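Side-chain contact in glucanase (Clostridium thermocellum, PDB 5GXX), which probably hydrolyses internal beta-1,4-glucosidic bonds of cellulose as a family 9 endoglucanase of the cellulosome: residues 72-77 against 256-261. The protein carries 1 engineered substitution. Numbering follows the deposited sequence.
Sequences LYEYGD and LARATG
Glu-74 and Arg-258 meet head-on in a two-pronged salt bridge. Arg-258 NH1 donates to Glu-74 OE1 at 2.9 Å, with an N-H...O angle of 163°. Arg-258 NH2 donates to Glu-74 OE2 at 2.7 Å. Each carboxylate oxygen accepts through its syn lone pair, and both lie close to the guanidinium plane. The two flat groups are 29° from coplanar. This doubly bonded, end-on pairing restricts rotation of both groups.

Tyr-73 adds a lighter contact beside the bridge. Its CE2 lies 3.7 Å from Arg-258 NH2, which approaches the ring at its edge rather than over a face. Glu-74 OE2 also lies at this edge, and it accepts a second hydrogen bond from Trp-70 NE1, one turn back on the same helix. That bond helps to orient the carboxylate. The Arg-258 chain runs extended as far as CD and then bends at chi3 (66°). The two side chains together cover the distance between the backbones: the CA atoms of Glu-74 and Arg-258 are 12.2 Å apart.

The bridge lies at the surface of the family 9 catalytic module, where it joins the C-terminal parts of helices 58-75 and 249-260. Glu-74 also touches Val-314, and Arg-258 touches Ser-318, both on helix 301-318. Tyr-73 packs against helix 142-158 and meets Trp-207 of helix 198-212 edge-to-face.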
loop_
_atom_site.group_PDB
_atom_site.type_symbol
_atom_site.label_atom_id
_atom_site.label_comp_id
_atom_site.label_asym_id
_atom_site.label_seq_id
_atom_site.Cartn_x
_atom_site.Cartn_y
_atom_site.Cartn_z
ATOM N N LEU A 72 18.193 -39.052 35.810
ATOM C CA LEU A 72 17.774 -39.283 37.184
ATOM C C LEU A 72 17.959 -40.743 37.573
ATOM O O LEU A 72 18.359 -41.019 38.707
ATOM C CB LEU A 72 16.316 -38.846 37.383
ATOM C CG LEU A 72 16.043 -37.337 37.443
ATOM C CD1 LEU A 72 14.550 -37.023 37.312
ATOM C CD2 LEU A 72 16.602 -36.657 38.697
ATOM N N TYR A 73 17.678 -41.668 36.652
ATOM C CA TYR A 73 17.783 -43.104 36.908
ATOM C C TYR A 73 19.212 -43.514 37.247
ATOM O O TYR A 73 19.432 -44.338 38.130
ATOM C CB TYR A 73 17.240 -43.903 35.713
ATOM C CG TYR A 73 17.259 -45.405 35.863
ATOM C CD1 TYR A 73 16.207 -46.089 36.488
ATOM C CD2 TYR A 73 18.303 -46.158 35.340
ATOM C CE1 TYR A 73 16.225 -47.477 36.612
ATOM C CE2 TYR A 73 18.324 -47.538 35.451
ATOM C CZ TYR A 73 17.283 -48.194 36.097
ATOM O OH TYR A 73 17.337 -49.570 36.194
ATOM N N GLU A 74 20.183 -42.904 36.574
ATOM C CA GLU A 74 21.591 -43.249 36.804
ATOM C C GLU A 74 22.217 -42.489 37.959
ATOM O O GLU A 74 22.995 -43.059 38.728
ATOM C CB GLU A 74 22.420 -42.944 35.553
ATOM C CG GLU A 74 21.984 -43.748 34.337
ATOM C CD GLU A 74 22.191 -45.234 34.492
ATOM O OE1 GLU A 74 22.990 -45.672 35.358
ATOM O OE2 GLU A 74 21.567 -45.993 33.722
ATOM N N TYR A 75 21.898 -41.203 38.052
ATOM C CA TYR A 75 22.705 -40.276 38.833
ATOM C C TYR A 75 21.874 -39.438 39.809
ATOM O O TYR A 75 22.415 -38.586 40.512
ATOM C CB TYR A 75 23.626 -39.447 37.894
ATOM C CG TYR A 75 24.549 -40.314 37.030
ATOM C CD1 TYR A 75 25.356 -41.294 37.606
ATOM C CD2 TYR A 75 24.639 -40.142 35.637
ATOM C CE1 TYR A 75 26.188 -42.107 36.842
ATOM C CE2 TYR A 75 25.475 -40.961 34.856
ATOM C CZ TYR A 75 26.248 -41.938 35.468
ATOM O OH TYR A 75 27.094 -42.775 34.752
ATOM N N GLY A 76 20.564 -39.676 39.900
ATOM C CA GLY A 76 19.704 -38.858 40.760
ATOM C C GLY A 76 20.132 -38.793 42.220
ATOM O O GLY A 76 20.095 -37.730 42.844
ATOM N N ASP A 77 20.543 -39.935 42.761
ATOM C CA ASP A 77 21.043 -40.006 44.136
ATOM C C ASP A 77 22.413 -39.369 44.301
ATOM O O ASP A 77 22.799 -38.990 45.407
ATOM C CB ASP A 77 21.176 -41.461 44.586
ATOM C CG ASP A 77 19.840 -42.132 44.816
ATOM O OD1 ASP A 77 18.862 -41.440 45.175
ATOM O OD2 ASP A 77 19.793 -43.366 44.639
ATOM N N LEU A 256 20.825 -53.050 27.851
ATOM C CA LEU A 256 20.670 -54.505 27.768
ATOM C C LEU A 256 21.953 -55.284 28.052
ATOM O O LEU A 256 21.898 -56.436 28.492
ATOM C CB LEU A 256 20.125 -54.911 26.402
ATOM C CG LEU A 256 18.631 -54.689 26.138
ATOM C CD1 LEU A 256 18.305 -55.335 24.801
ATOM C CD2 LEU A 256 17.774 -55.335 27.231
ATOM N N ALA A 257 23.103 -54.658 27.789
ATOM C CA ALA A 257 24.396 -55.194 28.214
ATOM C C ALA A 257 24.436 -55.269 29.733
ATOM O O ALA A 257 24.810 -56.302 30.292
ATOM C CB ALA A 257 25.541 -54.319 27.706
ATOM N N ARG A 258 24.051 -54.181 30.395
ATOM C CA ARG A 258 23.998 -54.188 31.855
ATOM C C ARG A 258 22.967 -55.194 32.388
ATOM O O ARG A 258 23.264 -55.957 33.314
ATOM C CB ARG A 258 23.812 -52.774 32.408
ATOM C CG ARG A 258 23.862 -52.657 33.921
ATOM C CD ARG A 258 23.939 -51.204 34.347
ATOM N NE ARG A 258 22.709 -50.493 33.989
ATOM C CZ ARG A 258 22.527 -49.184 34.104
ATOM N NH1 ARG A 258 23.487 -48.408 34.578
ATOM N NH2 ARG A 258 21.362 -48.657 33.756
ATOM N N ALA A 259 21.788 -55.245 31.774
ATOM C CA ALA A 259 20.695 -56.085 32.286
ATOM C C ALA A 259 20.846 -57.596 32.106
ATOM O O ALA A 259 20.515 -58.350 33.025
ATOM C CB ALA A 259 19.345 -55.621 31.745
ATOM N N THR A 260 21.314 -58.044 30.943
ATOM C CA THR A 260 21.459 -59.474 30.670
ATOM C C THR A 260 22.898 -59.950 30.841
ATOM O O THR A 260 23.143 -61.146 31.022
ATOM C CB THR A 260 21.011 -59.859 29.243
ATOM O OG1 THR A 260 21.942 -59.327 28.290
ATOM C CG2 THR A 260 19.595 -59.352 28.948
ATOM N N GLY A 261 23.828 -58.994 30.761
ATOM C CA GLY A 261 25.260 -59.274 30.740
ATOM C C GLY A 261 25.709 -60.011 29.492
ATOM O O GLY A 261 26.871 -60.405 29.388
#